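Local coordinates for protein probable tRNA pseudouridine synthase D (Methanosarcina mazei, PDB 1Z2Z) that probably catalyses the isomerisation of uridine-13 to pseudouridine in transfer RNAs, at residues T20-Q25 with R140-S145; Y201-F206 with F219-L224; V35-N40 with T91-S96. All blocks are in the same frame, centred on the assembly; numbering follows the deposited sequence.

Interactions 1 and 3 reach the same mixed beta-sheet, on whose neighbouring strands 130-142 and 33-39 they lie; their centres are 30 Å apart and their nearest atoms about 14 Å. Interaction 2 is separate: it packs the chain just beyond helix 194-202 on helix 213-223, with its centre 38 Å from that of interaction 1 and 41 Å from that of interaction 3, on the opposite side of the chain's centre from the latter. Along the chain, both segments of interaction 3 fall between those of interaction 1, and interaction 2 follows. The contacts thus lie in two regions of a TruD-family enzyme, the sheet that flanks the predicted nucleophile D86 and a helical region distant from it.

Interaction 1 (T20-Q25 with R140-S145); sequences TGLGGQ and RNIENS
G24 lays its backbone against the carbonyl of R140 in a conformation that calls for glycine: at phi 92° and psi -169° a CB would be jammed against the preceding carbonyl. The bare CA of G24 sits 3.3 Å from R140 O. The next residue makes the real join, an isolated antiparallel hydrogen-bonded pair of Q25 with R140. Q25 N gives its hydrogen to R140 O at 2.7 Å, nearly along the C=O axis, and R140 N returns a straighter bond to Q25 O at 2.9 Å, lying in that carbonyl's plane. The aliphatic part of Q25 follows the same carbonyl, CG 3.1 Å from R140 O, before CD comes 3.9 Å from N141 CB. The guanidinium of R140 leads away instead, to a salt bridge with D32.

Beyond this pair strand 130-142 ends in a G1 beta bulge: N141 and I142 both face S408 of the neighbouring strand 408-417. An asparagine with positive phi takes the bulge position often held by glycine. I142 then reaches back to the loop. With CG1 trans to the backbone N (chi1 175°), the chain runs out past L22 O to put CD1 3.2 Å from L22 CD2, the two side chains crossing at about a right angle. Helix 146-163 packs on the same side chains, L153 against L22 and T149 against I142; S145 caps its N-terminus through OG, bonded to E148 N. G24 O meanwhile bonds to Q436 NE2 near the C-terminus. Across the segments the hydrogen bonds are all main chain; the side chains contribute G24's lack of a CB and the L22-I142 packing, on which the choice of residue probably bears more.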
ATOM      1  N   THR A  20      -4.072 -22.993   5.790  1.00 50.51           N
ATOM      2  CA  THR A  20      -5.460 -22.741   5.448  1.00 49.73           C
ATOM      3  C   THR A  20      -5.893 -21.347   5.868  1.00 49.62           C
ATOM      4  O   THR A  20      -5.424 -20.812   6.872  1.00 49.64           O
ATOM      5  CB  THR A  20      -6.385 -23.820   6.073  1.00 47.65           C
ATOM      6  OG1 THR A  20      -7.753 -23.502   5.805  1.00 45.10           O
ATOM      7  CG2 THR A  20      -6.162 -23.906   7.559  1.00 48.21           C
ATOM      8  N   GLY A  21      -6.781 -20.771   5.065  1.00 50.09           N
ATOM      9  CA  GLY A  21      -7.291 -19.441   5.321  1.00 50.03           C
ATOM     10  C   GLY A  21      -8.043 -19.359   6.626  1.00 49.43           C
ATOM     11  O   GLY A  21      -9.162 -19.859   6.750  1.00 50.84           O
ATOM     12  N   LEU A  22      -7.406 -18.720   7.597  1.00 48.47           N
ATOM     13  CA  LEU A  22      -7.954 -18.531   8.926  1.00 47.66           C
ATOM     14  C   LEU A  22      -9.354 -17.937   8.853  1.00 47.77           C
ATOM     15  O   LEU A  22     -10.187 -18.186   9.723  1.00 47.49           O
ATOM     16  CB  LEU A  22      -7.022 -17.615   9.706  1.00 47.22           C
ATOM     17  CG  LEU A  22      -7.109 -17.600  11.222  1.00 48.01           C
ATOM     18  CD1 LEU A  22      -5.782 -17.098  11.771  1.00 46.74           C
ATOM     19  CD2 LEU A  22      -8.269 -16.723  11.671  1.00 47.89           C
ATOM     20  N   GLY A  23      -9.613 -17.159   7.805  1.00 47.98           N
ATOM     21  CA  GLY A  23     -10.920 -16.546   7.639  1.00 47.61           C
ATOM     22  C   GLY A  23     -11.235 -15.576   8.761  1.00 47.63           C
ATOM     23  O   GLY A  23     -10.324 -15.032   9.386  1.00 50.45           O
ATOM     24  N   GLY A  24     -12.517 -15.352   9.023  1.00 45.73           N
ATOM     25  CA  GLY A  24     -12.904 -14.437  10.083  1.00 43.14           C
ATOM     26  C   GLY A  24     -13.120 -13.013   9.597  1.00 41.84           C
ATOM     27  O   GLY A  24     -13.157 -12.756   8.391  1.00 41.21           O
ATOM     28  N   GLN A  25     -13.245 -12.081  10.537  1.00 39.87           N
ATOM     29  CA  GLN A  25     -13.481 -10.682  10.199  1.00 38.79           C
ATOM     30  C   GLN A  25     -12.652  -9.734  11.054  1.00 37.87           C
ATOM     31  O   GLN A  25     -12.127 -10.128  12.099  1.00 36.30           O
ATOM     32  CB  GLN A  25     -14.957 -10.370  10.375  1.00 39.40           C
ATOM     33  CG  GLN A  25     -15.443 -10.716  11.759  1.00 40.33           C
ATOM     34  CD  GLN A  25     -16.937 -10.592  11.893  1.00 40.76           C
ATOM     35  OE1 GLN A  25     -17.457 -10.480  13.004  1.00 40.48           O
ATOM     36  NE2 GLN A  25     -17.646 -10.622  10.765  1.00 39.06           N
ATOM     37  N   ARG A 140     -11.746 -11.985  14.322  1.00 36.83           N
ATOM     38  CA  ARG A 140     -12.852 -12.616  15.065  1.00 36.41           C
ATOM     39  C   ARG A 140     -13.811 -13.379  14.145  1.00 38.50           C
ATOM     40  O   ARG A 140     -13.883 -13.105  12.949  1.00 39.00           O
ATOM     41  CB  ARG A 140     -13.669 -11.554  15.822  1.00 32.72           C
ATOM     42  CG  ARG A 140     -12.965 -10.862  16.968  1.00 27.37           C
ATOM     43  CD  ARG A 140     -13.916  -9.903  17.660  1.00 24.55           C
ATOM     44  NE  ARG A 140     -13.279  -9.161  18.748  1.00 22.18           N
ATOM     45  CZ  ARG A 140     -12.813  -9.710  19.867  1.00 23.83           C
ATOM     46  NH1 ARG A 140     -12.247  -8.957  20.794  1.00 24.04           N
ATOM     47  NH2 ARG A 140     -12.910 -11.015  20.067  1.00 26.35           N
ATOM     48  N   ASN A 141     -14.548 -14.329  14.722  1.00 41.23           N
ATOM     49  CA  ASN A 141     -15.541 -15.126  13.991  1.00 43.77           C
ATOM     50  C   ASN A 141     -14.962 -16.170  13.035  1.00 45.88           C
ATOM     51  O   ASN A 141     -15.410 -16.316  11.891  1.00 44.02           O
ATOM     52  CB  ASN A 141     -16.484 -14.211  13.208  1.00 43.34           C
ATOM     53  CG  ASN A 141     -17.825 -14.858  12.941  1.00 42.96           C
ATOM     54  OD1 ASN A 141     -18.599 -14.398  12.100  1.00 39.71           O
ATOM     55  ND2 ASN A 141     -18.116 -15.927  13.672  1.00 44.36           N
ATOM     56  N   ILE A 142     -13.967 -16.898  13.517  1.00 48.50           N
ATOM     57  CA  ILE A 142     -13.346 -17.924  12.717  1.00 53.35           C
ATOM     58  C   ILE A 142     -14.038 -19.263  12.944  1.00 55.57           C
ATOM     59  O   ILE A 142     -14.312 -19.660  14.082  1.00 53.92           O
ATOM     60  CB  ILE A 142     -11.846 -18.057  13.045  1.00 55.19           C
ATOM     61  CG1 ILE A 142     -11.255 -19.246  12.275  1.00 56.80           C
ATOM     62  CG2 ILE A 142     -11.661 -18.207  14.534  1.00 55.97           C
ATOM     63  CD1 ILE A 142      -9.768 -19.469  12.506  1.00 59.86           C
ATOM     64  N   GLU A 143     -14.307 -19.950  11.836  1.00 58.72           N
ATOM     65  CA  GLU A 143     -14.969 -21.248  11.843  1.00 61.40           C
ATOM     66  C   GLU A 143     -14.111 -22.347  12.481  1.00 62.13           C
ATOM     67  O   GLU A 143     -14.214 -23.510  12.097  1.00 62.67           O
ATOM     68  CB  GLU A 143     -15.334 -21.649  10.399  1.00 64.11           C
ATOM     69  CG  GLU A 143     -14.121 -21.907   9.473  1.00 67.38           C
ATOM     70  CD  GLU A 143     -14.507 -22.249   8.029  1.00 68.99           C
ATOM     71  OE1 GLU A 143     -15.275 -23.219   7.817  1.00 69.65           O
ATOM     72  OE2 GLU A 143     -14.029 -21.551   7.101  1.00 68.30           O
ATOM     73  N   ASN A 144     -13.257 -21.985  13.436  1.00 63.20           N
ATOM     74  CA  ASN A 144     -12.408 -22.971  14.114  1.00 64.26           C
ATOM     75  C   ASN A 144     -12.426 -22.782  15.620  1.00 64.44           C
ATOM     76  O   ASN A 144     -12.989 -21.815  16.130  1.00 65.09           O
ATOM     77  CB  ASN A 144     -10.950 -22.897  13.639  1.00 66.18           C
ATOM     78  CG  ASN A 144     -10.736 -23.552  12.289  1.00 67.93           C
ATOM     79  OD1 ASN A 144     -11.077 -24.722  12.086  1.00 69.03           O
ATOM     80  ND2 ASN A 144     -10.156 -22.802  11.358  1.00 68.64           N
ATOM     81  N   SER A 145     -11.784 -23.712  16.320  1.00 64.45           N
ATOM     82  CA  SER A 145     -11.709 -23.688  17.777  1.00 64.31           C
ATOM     83  C   SER A 145     -10.406 -23.046  18.237  1.00 64.14           C
ATOM     84  O   SER A 145      -9.453 -22.937  17.470  1.00 64.31           O
ATOM     85  CB  SER A 145     -11.785 -25.119  18.325  1.00 64.26           C
ATOM     86  OG  SER A 145     -10.601 -25.847  18.027  1.00 63.75           O
TER

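Interaction 2 (Y201-F206 with F219-L224); sequences YIAEPF and FVKDTL
K221 packs its side chain along residues 203-205, which follow helix 194-202, its CB 3.5 Å from A203 CB. The contact belongs to a helix-loop-helix unit within the TRUD family region: A203 is the first residue to leave the helical conformation after helix 194-202, and K221 lies toward the C-terminal end of the following helix, 213-223. From CB the lysine swings away from its own backbone N (chi1 178°) and continues extended through CG, which also passes by the alanine methyl. CD then arrives over the backbone of E204, 3.4 Å from E204 N, and also meets P205 CD at 3.6 Å, the proline ring and the lysine chain crossing at about a right angle. CE lies beside E204 OE1. Only the last bond bends (chi4 -65°), leaving NZ 3.9 Å from the same OE1, a long salt bridge rather than a close one. A serine in place of K221 would probably leave the E204 carboxylate without this positive mate and strip the methylene cover from P205 CD.

Beside the lysine, V220 brings CG2 to 3.8 Å from A203 CB, so that the small alanine packs against two neighbouring residues of helix 213-223. Y233 touches V220 and bonds through its hydroxyl to I202 O, linking both segments. Within residues 219-224, F219 O accepts twice, from D222 N and from T223 OG1 on opposite faces of its carbonyl plane, the hydroxyl lying 2.6 Å away.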
ATOM      1  N   TYR A 201     -10.551   5.717 -16.839  1.00 59.92           N
ATOM      2  CA  TYR A 201     -10.413   6.622 -15.699  1.00 58.57           C
ATOM      3  C   TYR A 201     -11.605   7.567 -15.621  1.00 58.60           C
ATOM      4  O   TYR A 201     -12.144   7.824 -14.546  1.00 59.42           O
ATOM      5  CB  TYR A 201      -9.114   7.433 -15.825  1.00 57.09           C
ATOM      6  CG  TYR A 201      -8.765   8.243 -14.594  1.00 55.33           C
ATOM      7  CD1 TYR A 201      -8.146   7.649 -13.496  1.00 54.52           C
ATOM      8  CD2 TYR A 201      -9.101   9.590 -14.507  1.00 54.36           C
ATOM      9  CE1 TYR A 201      -7.875   8.377 -12.339  1.00 54.23           C
ATOM     10  CE2 TYR A 201      -8.839  10.324 -13.354  1.00 54.59           C
ATOM     11  CZ  TYR A 201      -8.229   9.711 -12.272  1.00 53.71           C
ATOM     12  OH  TYR A 201      -8.009  10.427 -11.119  1.00 52.71           O
ATOM     13  N   ILE A 202     -12.014   8.089 -16.768  1.00 58.50           N
ATOM     14  CA  ILE A 202     -13.147   8.998 -16.812  1.00 58.71           C
ATOM     15  C   ILE A 202     -14.423   8.261 -16.397  1.00 60.06           C
ATOM     16  O   ILE A 202     -15.163   8.731 -15.531  1.00 60.38           O
ATOM     17  CB  ILE A 202     -13.318   9.567 -18.224  1.00 57.55           C
ATOM     18  CG1 ILE A 202     -12.061  10.364 -18.600  1.00 56.08           C
ATOM     19  CG2 ILE A 202     -14.583  10.408 -18.288  1.00 56.33           C
ATOM     20  CD1 ILE A 202     -11.955  10.724 -20.070  1.00 54.38           C
ATOM     21  N   ALA A 203     -14.656   7.105 -17.021  1.00 59.91           N
ATOM     22  CA  ALA A 203     -15.820   6.262 -16.754  1.00 59.53           C
ATOM     23  C   ALA A 203     -15.396   4.982 -16.023  1.00 59.94           C
ATOM     24  O   ALA A 203     -14.553   5.028 -15.131  1.00 61.02           O
ATOM     25  CB  ALA A 203     -16.518   5.913 -18.064  1.00 59.20           C
ATOM     26  N   GLU A 204     -15.980   3.846 -16.394  1.00 59.69           N
ATOM     27  CA  GLU A 204     -15.646   2.564 -15.765  1.00 60.20           C
ATOM     28  C   GLU A 204     -16.037   2.500 -14.295  1.00 60.21           C
ATOM     29  O   GLU A 204     -15.218   2.750 -13.412  1.00 59.38           O
ATOM     30  CB  GLU A 204     -14.149   2.277 -15.869  1.00 59.90           C
ATOM     31  CG  GLU A 204     -13.764   0.950 -15.229  1.00 58.85           C
ATOM     32  CD  GLU A 204     -13.760  -0.202 -16.218  1.00 56.71           C
ATOM     33  OE1 GLU A 204     -14.634  -0.239 -17.114  1.00 53.48           O
ATOM     34  OE2 GLU A 204     -12.877  -1.073 -16.084  1.00 55.88           O
ATOM     35  N   PRO A 205     -17.291   2.125 -14.016  1.00 61.41           N
ATOM     36  CA  PRO A 205     -17.827   2.017 -12.657  1.00 62.33           C
ATOM     37  C   PRO A 205     -17.385   0.763 -11.908  1.00 63.73           C
ATOM     38  O   PRO A 205     -17.105  -0.265 -12.517  1.00 64.61           O
ATOM     39  CB  PRO A 205     -19.324   2.028 -12.897  1.00 62.65           C
ATOM     40  CG  PRO A 205     -19.434   1.218 -14.155  1.00 61.76           C
ATOM     41  CD  PRO A 205     -18.333   1.806 -15.010  1.00 61.78           C
ATOM     42  N   PHE A 206     -17.327   0.854 -10.582  1.00 64.96           N
ATOM     43  CA  PHE A 206     -16.946  -0.283  -9.753  1.00 66.45           C
ATOM     44  C   PHE A 206     -17.997  -0.569  -8.682  1.00 68.22           C
ATOM     45  O   PHE A 206     -18.666   0.344  -8.196  1.00 68.04           O
ATOM     46  CB  PHE A 206     -15.583  -0.047  -9.091  1.00 66.55           C
ATOM     47  CG  PHE A 206     -14.410  -0.456  -9.946  1.00 66.32           C
ATOM     48  CD1 PHE A 206     -13.231  -0.896  -9.352  1.00 65.37           C
ATOM     49  CD2 PHE A 206     -14.480  -0.400 -11.340  1.00 66.01           C
ATOM     50  CE1 PHE A 206     -12.144  -1.278 -10.127  1.00 64.75           C
ATOM     51  CE2 PHE A 206     -13.396  -0.779 -12.126  1.00 64.91           C
ATOM     52  CZ  PHE A 206     -12.225  -1.220 -11.518  1.00 64.83           C
ATOM     53  N   PHE A 219     -22.843   5.705 -17.644  1.00 56.33           N
ATOM     54  CA  PHE A 219     -23.517   6.472 -18.678  1.00 55.46           C
ATOM     55  C   PHE A 219     -22.580   6.869 -19.797  1.00 56.08           C
ATOM     56  O   PHE A 219     -22.750   6.447 -20.938  1.00 56.51           O
ATOM     57  CB  PHE A 219     -24.143   7.737 -18.098  1.00 55.89           C
ATOM     58  CG  PHE A 219     -24.907   8.546 -19.112  1.00 56.99           C
ATOM     59  CD1 PHE A 219     -26.203   8.201 -19.463  1.00 58.27           C
ATOM     60  CD2 PHE A 219     -24.320   9.643 -19.735  1.00 58.29           C
ATOM     61  CE1 PHE A 219     -26.899   8.927 -20.430  1.00 58.99           C
ATOM     62  CE2 PHE A 219     -25.012  10.372 -20.703  1.00 57.00           C
ATOM     63  CZ  PHE A 219     -26.301  10.016 -21.042  1.00 57.23           C
ATOM     64  N   VAL A 220     -21.586   7.689 -19.477  1.00 56.16           N
ATOM     65  CA  VAL A 220     -20.649   8.146 -20.493  1.00 56.53           C
ATOM     66  C   VAL A 220     -19.742   7.041 -21.014  1.00 56.63           C
ATOM     67  O   VAL A 220     -19.022   7.237 -21.989  1.00 56.63           O
ATOM     68  CB  VAL A 220     -19.769   9.303 -19.965  1.00 56.75           C
ATOM     69  CG1 VAL A 220     -20.656  10.428 -19.475  1.00 57.48           C
ATOM     70  CG2 VAL A 220     -18.842   8.812 -18.859  1.00 54.76           C
ATOM     71  N   LYS A 221     -19.785   5.880 -20.370  1.00 56.88           N
ATOM     72  CA  LYS A 221     -18.953   4.752 -20.774  1.00 57.02           C
ATOM     73  C   LYS A 221     -19.495   4.065 -22.023  1.00 56.83           C
ATOM     74  O   LYS A 221     -18.767   3.369 -22.728  1.00 55.91           O
ATOM     75  CB  LYS A 221     -18.853   3.758 -19.616  1.00 57.40           C
ATOM     76  CG  LYS A 221     -18.062   2.501 -19.892  1.00 56.43           C
ATOM     77  CD  LYS A 221     -17.647   1.893 -18.565  1.00 57.33           C
ATOM     78  CE  LYS A 221     -16.928   0.579 -18.744  1.00 56.54           C
ATOM     79  NZ  LYS A 221     -17.849  -0.426 -19.319  1.00 57.30           N
ATOM     80  N   ASP A 222     -20.778   4.267 -22.299  1.00 57.66           N
ATOM     81  CA  ASP A 222     -21.399   3.672 -23.479  1.00 57.86           C
ATOM     82  C   ASP A 222     -22.009   4.722 -24.410  1.00 57.51           C
ATOM     83  O   ASP A 222     -22.592   4.387 -25.439  1.00 57.76           O
ATOM     84  CB  ASP A 222     -22.456   2.630 -23.060  1.00 57.49           C
ATOM     85  CG  ASP A 222     -23.205   3.016 -21.793  1.00 56.58           C
ATOM     86  OD1 ASP A 222     -23.835   4.088 -21.777  1.00 57.65           O
ATOM     87  OD2 ASP A 222     -23.170   2.243 -20.816  1.00 54.69           O
ATOM     88  N   THR A 223     -21.850   5.996 -24.049  1.00 57.36           N
ATOM     89  CA  THR A 223     -22.380   7.103 -24.847  1.00 57.05           C
ATOM     90  C   THR A 223     -21.296   8.118 -25.142  1.00 57.39           C
ATOM     91  O   THR A 223     -21.387   8.875 -26.109  1.00 57.98           O
ATOM     92  CB  THR A 223     -23.502   7.847 -24.115  1.00 55.69           C
ATOM     93  OG1 THR A 223     -23.040   8.224 -22.814  1.00 54.75           O
ATOM     94  CG2 THR A 223     -24.735   6.975 -23.995  1.00 54.81           C
ATOM     95  N   LEU A 224     -20.274   8.133 -24.292  1.00 57.93           N
ATOM     96  CA  LEU A 224     -19.153   9.056 -24.436  1.00 57.23           C
ATOM     97  C   LEU A 224     -19.615  10.511 -24.443  1.00 57.69           C
ATOM     98  O   LEU A 224     -18.910  11.389 -24.939  1.00 57.10           O
ATOM     99  CB  LEU A 224     -18.370   8.751 -25.720  1.00 56.89           C
ATOM    100  CG  LEU A 224     -17.693   7.377 -25.830  1.00 55.46           C
ATOM    101  CD1 LEU A 224     -16.995   7.248 -27.168  1.00 54.02           C
ATOM    102  CD2 LEU A 224     -16.702   7.207 -24.699  1.00 55.10           C
TER

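Interaction 3 (V35-N40 with T91-S96); sequences VKEITN and TTQKIS
V35 and T92 are joined by the first of two backbone hydrogen bonds, T92 N to V35 O at 3.1 Å; the second, E37 N to T92 O, has the same length and is nearly straight at the hydrogen, 169°. T92 thus bonds to the residues before and after K36, the pattern of a parallel pair, with strand directions 19° apart. T91 CA adds a CA-H...O contact to V35 O, 3.3 Å away.

Past E37 the strands diverge and side-chain polar bonds take over. E37 is stretched out from its first torsion onward (chi1 -174°), and its OE1 accepts a hydrogen bond from K94 N at 3.2 Å, the donor well above the carboxylate plane. The other oxygen, OE2, is salt-bridged to K85, which probably favours the ionised carboxylate, and passes 3.9 Å from Q93 CB. The carboxylate and the Q93 amide stand almost perpendicular. Farther on, K94 NZ makes a weak hydrogen bond of 3.3 Å to T39 OG1; its stronger partner is E43. T91 OG1 turns to K56 NZ, to which it is hydrogen-bonded.

These strands belong to the mixed sheet of the pseudouridine synthase fold, in which 33-39 is also antiparallel to 130-142 and 90-98 is flanked by 49-57 and 79-81. The predicted nucleophile D86 lies just before strand 90-98, and its side chain is about 5 Å from that of T91.

Looser side-chain contacts complete the pairing. On the face bearing V35 and T91, V35 CB lies 4.1 Å from T91 CG2, and F135 of strand 130-142 also touches V35. On the face of K36 and T92, the lysine passes T92 OG1 with its CG 4.3 Å away, then carries its ammonium away from strand 90-98.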
ATOM      1  N   VAL A  35      -3.034   0.478  16.626  1.00 30.66           N
ATOM      2  CA  VAL A  35      -1.852   0.900  15.887  1.00 29.61           C
ATOM      3  C   VAL A  35      -1.107   1.962  16.671  1.00 30.55           C
ATOM      4  O   VAL A  35      -1.598   3.078  16.804  1.00 31.32           O
ATOM      5  CB  VAL A  35      -2.235   1.517  14.546  1.00 28.55           C
ATOM      6  CG1 VAL A  35      -0.992   1.892  13.785  1.00 28.05           C
ATOM      7  CG2 VAL A  35      -3.098   0.572  13.768  1.00 24.50           C
ATOM      8  N   LYS A  36       0.075   1.623  17.176  1.00 31.49           N
ATOM      9  CA  LYS A  36       0.873   2.571  17.954  1.00 31.23           C
ATOM     10  C   LYS A  36       2.144   2.932  17.193  1.00 31.29           C
ATOM     11  O   LYS A  36       2.978   2.073  16.942  1.00 31.96           O
ATOM     12  CB  LYS A  36       1.264   1.970  19.306  1.00 31.34           C
ATOM     13  CG  LYS A  36       0.114   1.501  20.173  1.00 29.37           C
ATOM     14  CD  LYS A  36       0.632   1.029  21.521  1.00 32.26           C
ATOM     15  CE  LYS A  36      -0.515   0.593  22.440  1.00 34.04           C
ATOM     16  NZ  LYS A  36      -0.092   0.289  23.854  1.00 34.76           N
ATOM     17  N   GLU A  37       2.297   4.209  16.858  1.00 30.54           N
ATOM     18  CA  GLU A  37       3.450   4.701  16.107  1.00 26.31           C
ATOM     19  C   GLU A  37       4.791   4.642  16.837  1.00 25.93           C
ATOM     20  O   GLU A  37       4.851   4.783  18.057  1.00 25.81           O
ATOM     21  CB  GLU A  37       3.178   6.136  15.691  1.00 26.19           C
ATOM     22  CG  GLU A  37       4.220   6.731  14.794  1.00 25.14           C
ATOM     23  CD  GLU A  37       4.136   8.239  14.735  1.00 22.62           C
ATOM     24  OE1 GLU A  37       4.642   8.897  15.672  1.00 21.22           O
ATOM     25  OE2 GLU A  37       3.548   8.755  13.764  1.00 18.25           O
ATOM     26  N   ILE A  38       5.871   4.420  16.086  1.00 24.38           N
ATOM     27  CA  ILE A  38       7.209   4.389  16.682  1.00 22.64           C
ATOM     28  C   ILE A  38       7.934   5.587  16.100  1.00 22.23           C
ATOM     29  O   ILE A  38       8.137   5.668  14.896  1.00 24.10           O
ATOM     30  CB  ILE A  38       7.966   3.112  16.318  1.00 23.30           C
ATOM     31  CG1 ILE A  38       7.056   1.901  16.528  1.00 22.94           C
ATOM     32  CG2 ILE A  38       9.224   2.988  17.188  1.00 22.45           C
ATOM     33  CD1 ILE A  38       7.655   0.605  16.058  1.00 21.31           C
ATOM     34  N   THR A  39       8.321   6.521  16.955  1.00 21.67           N
ATOM     35  CA  THR A  39       8.969   7.741  16.500  1.00 21.85           C
ATOM     36  C   THR A  39      10.444   7.602  16.142  1.00 24.10           C
ATOM     37  O   THR A  39      11.126   6.700  16.630  1.00 24.09           O
ATOM     38  CB  THR A  39       8.850   8.834  17.586  1.00 21.55           C
ATOM     39  OG1 THR A  39       8.892  10.127  16.978  1.00 24.16           O
ATOM     40  CG2 THR A  39       9.998   8.729  18.591  1.00 18.27           C
ATOM     41  N   ASN A  40      10.938   8.488  15.277  1.00 25.80           N
ATOM     42  CA  ASN A  40      12.359   8.473  14.951  1.00 27.10           C
ATOM     43  C   ASN A  40      12.958   9.810  15.352  1.00 28.15           C
ATOM     44  O   ASN A  40      14.147  10.027  15.189  1.00 30.30           O
ATOM     45  CB  ASN A  40      12.630   8.199  13.460  1.00 25.86           C
ATOM     46  CG  ASN A  40      12.127   9.295  12.547  1.00 27.84           C
ATOM     47  OD1 ASN A  40      12.235  10.486  12.847  1.00 28.69           O
ATOM     48  ND2 ASN A  40      11.593   8.892  11.402  1.00 28.00           N
ATOM     49  N   THR A  91      -5.710   4.322  17.785  1.00 17.31           N
ATOM     50  CA  THR A  91      -4.376   4.703  17.366  1.00 17.04           C
ATOM     51  C   THR A  91      -3.706   5.829  18.137  1.00 18.17           C
ATOM     52  O   THR A  91      -4.331   6.842  18.452  1.00 19.04           O
ATOM     53  CB  THR A  91      -4.409   5.134  15.922  1.00 16.51           C
ATOM     54  OG1 THR A  91      -4.952   6.459  15.852  1.00 17.85           O
ATOM     55  CG2 THR A  91      -5.293   4.200  15.114  1.00 15.85           C
ATOM     56  N   THR A  92      -2.411   5.643  18.379  1.00 17.27           N
ATOM     57  CA  THR A  92      -1.544   6.581  19.082  1.00 17.86           C
ATOM     58  C   THR A  92      -0.468   7.080  18.092  1.00 19.86           C
ATOM     59  O   THR A  92       0.063   6.289  17.309  1.00 21.92           O
ATOM     60  CB  THR A  92      -0.846   5.849  20.237  1.00 17.53           C
ATOM     61  OG1 THR A  92      -1.837   5.276  21.095  1.00 22.64           O
ATOM     62  CG2 THR A  92       0.035   6.779  21.037  1.00 15.71           C
ATOM     63  N   GLN A  93      -0.140   8.369  18.121  1.00 19.43           N
ATOM     64  CA  GLN A  93       0.876   8.912  17.217  1.00 18.39           C
ATOM     65  C   GLN A  93       1.376  10.261  17.706  1.00 20.63           C
ATOM     66  O   GLN A  93       0.766  10.879  18.576  1.00 18.91           O
ATOM     67  CB  GLN A  93       0.313   9.118  15.821  1.00 16.04           C
ATOM     68  CG  GLN A  93      -0.639  10.284  15.735  1.00 16.23           C
ATOM     69  CD  GLN A  93      -1.367  10.317  14.423  1.00 15.48           C
ATOM     70  OE1 GLN A  93      -2.602  10.316  14.369  1.00 12.79           O
ATOM     71  NE2 GLN A  93      -0.608  10.331  13.348  1.00 18.40           N
ATOM     72  N   LYS A  94       2.487  10.728  17.135  1.00 20.00           N
ATOM     73  CA  LYS A  94       3.036  12.016  17.529  1.00 17.64           C
ATOM     74  C   LYS A  94       2.573  13.093  16.538  1.00 16.65           C
ATOM     75  O   LYS A  94       2.459  12.838  15.345  1.00 15.76           O
ATOM     76  CB  LYS A  94       4.563  11.929  17.583  1.00 20.53           C
ATOM     77  CG  LYS A  94       5.272  13.274  17.676  1.00 21.13           C
ATOM     78  CD  LYS A  94       6.783  13.110  17.837  1.00 18.05           C
ATOM     79  CE  LYS A  94       7.119  12.438  19.156  1.00 21.41           C
ATOM     80  NZ  LYS A  94       8.585  12.313  19.440  1.00 19.44           N
ATOM     81  N   ILE A  95       2.252  14.278  17.043  1.00 14.47           N
ATOM     82  CA  ILE A  95       1.823  15.366  16.182  1.00 13.68           C
ATOM     83  C   ILE A  95       2.465  16.660  16.650  1.00 13.41           C
ATOM     84  O   ILE A  95       3.093  16.717  17.716  1.00 14.13           O
ATOM     85  CB  ILE A  95       0.283  15.560  16.188  1.00 14.90           C
ATOM     86  CG1 ILE A  95      -0.199  15.984  17.577  1.00 16.65           C
ATOM     87  CG2 ILE A  95      -0.413  14.289  15.727  1.00 13.09           C
ATOM     88  CD1 ILE A  95      -1.637  16.579  17.567  1.00 12.70           C
ATOM     89  N   SER A  96       2.338  17.703  15.850  1.00 11.50           N
ATOM     90  CA  SER A  96       2.900  18.979  16.258  1.00 13.14           C
ATOM     91  C   SER A  96       1.837  20.044  16.087  1.00 14.55           C
ATOM     92  O   SER A  96       1.000  19.972  15.180  1.00 13.95           O
ATOM     93  CB  SER A  96       4.141  19.333  15.434  1.00  9.80           C
ATOM     94  OG  SER A  96       3.777  19.690  14.114  1.00 11.65           O
TER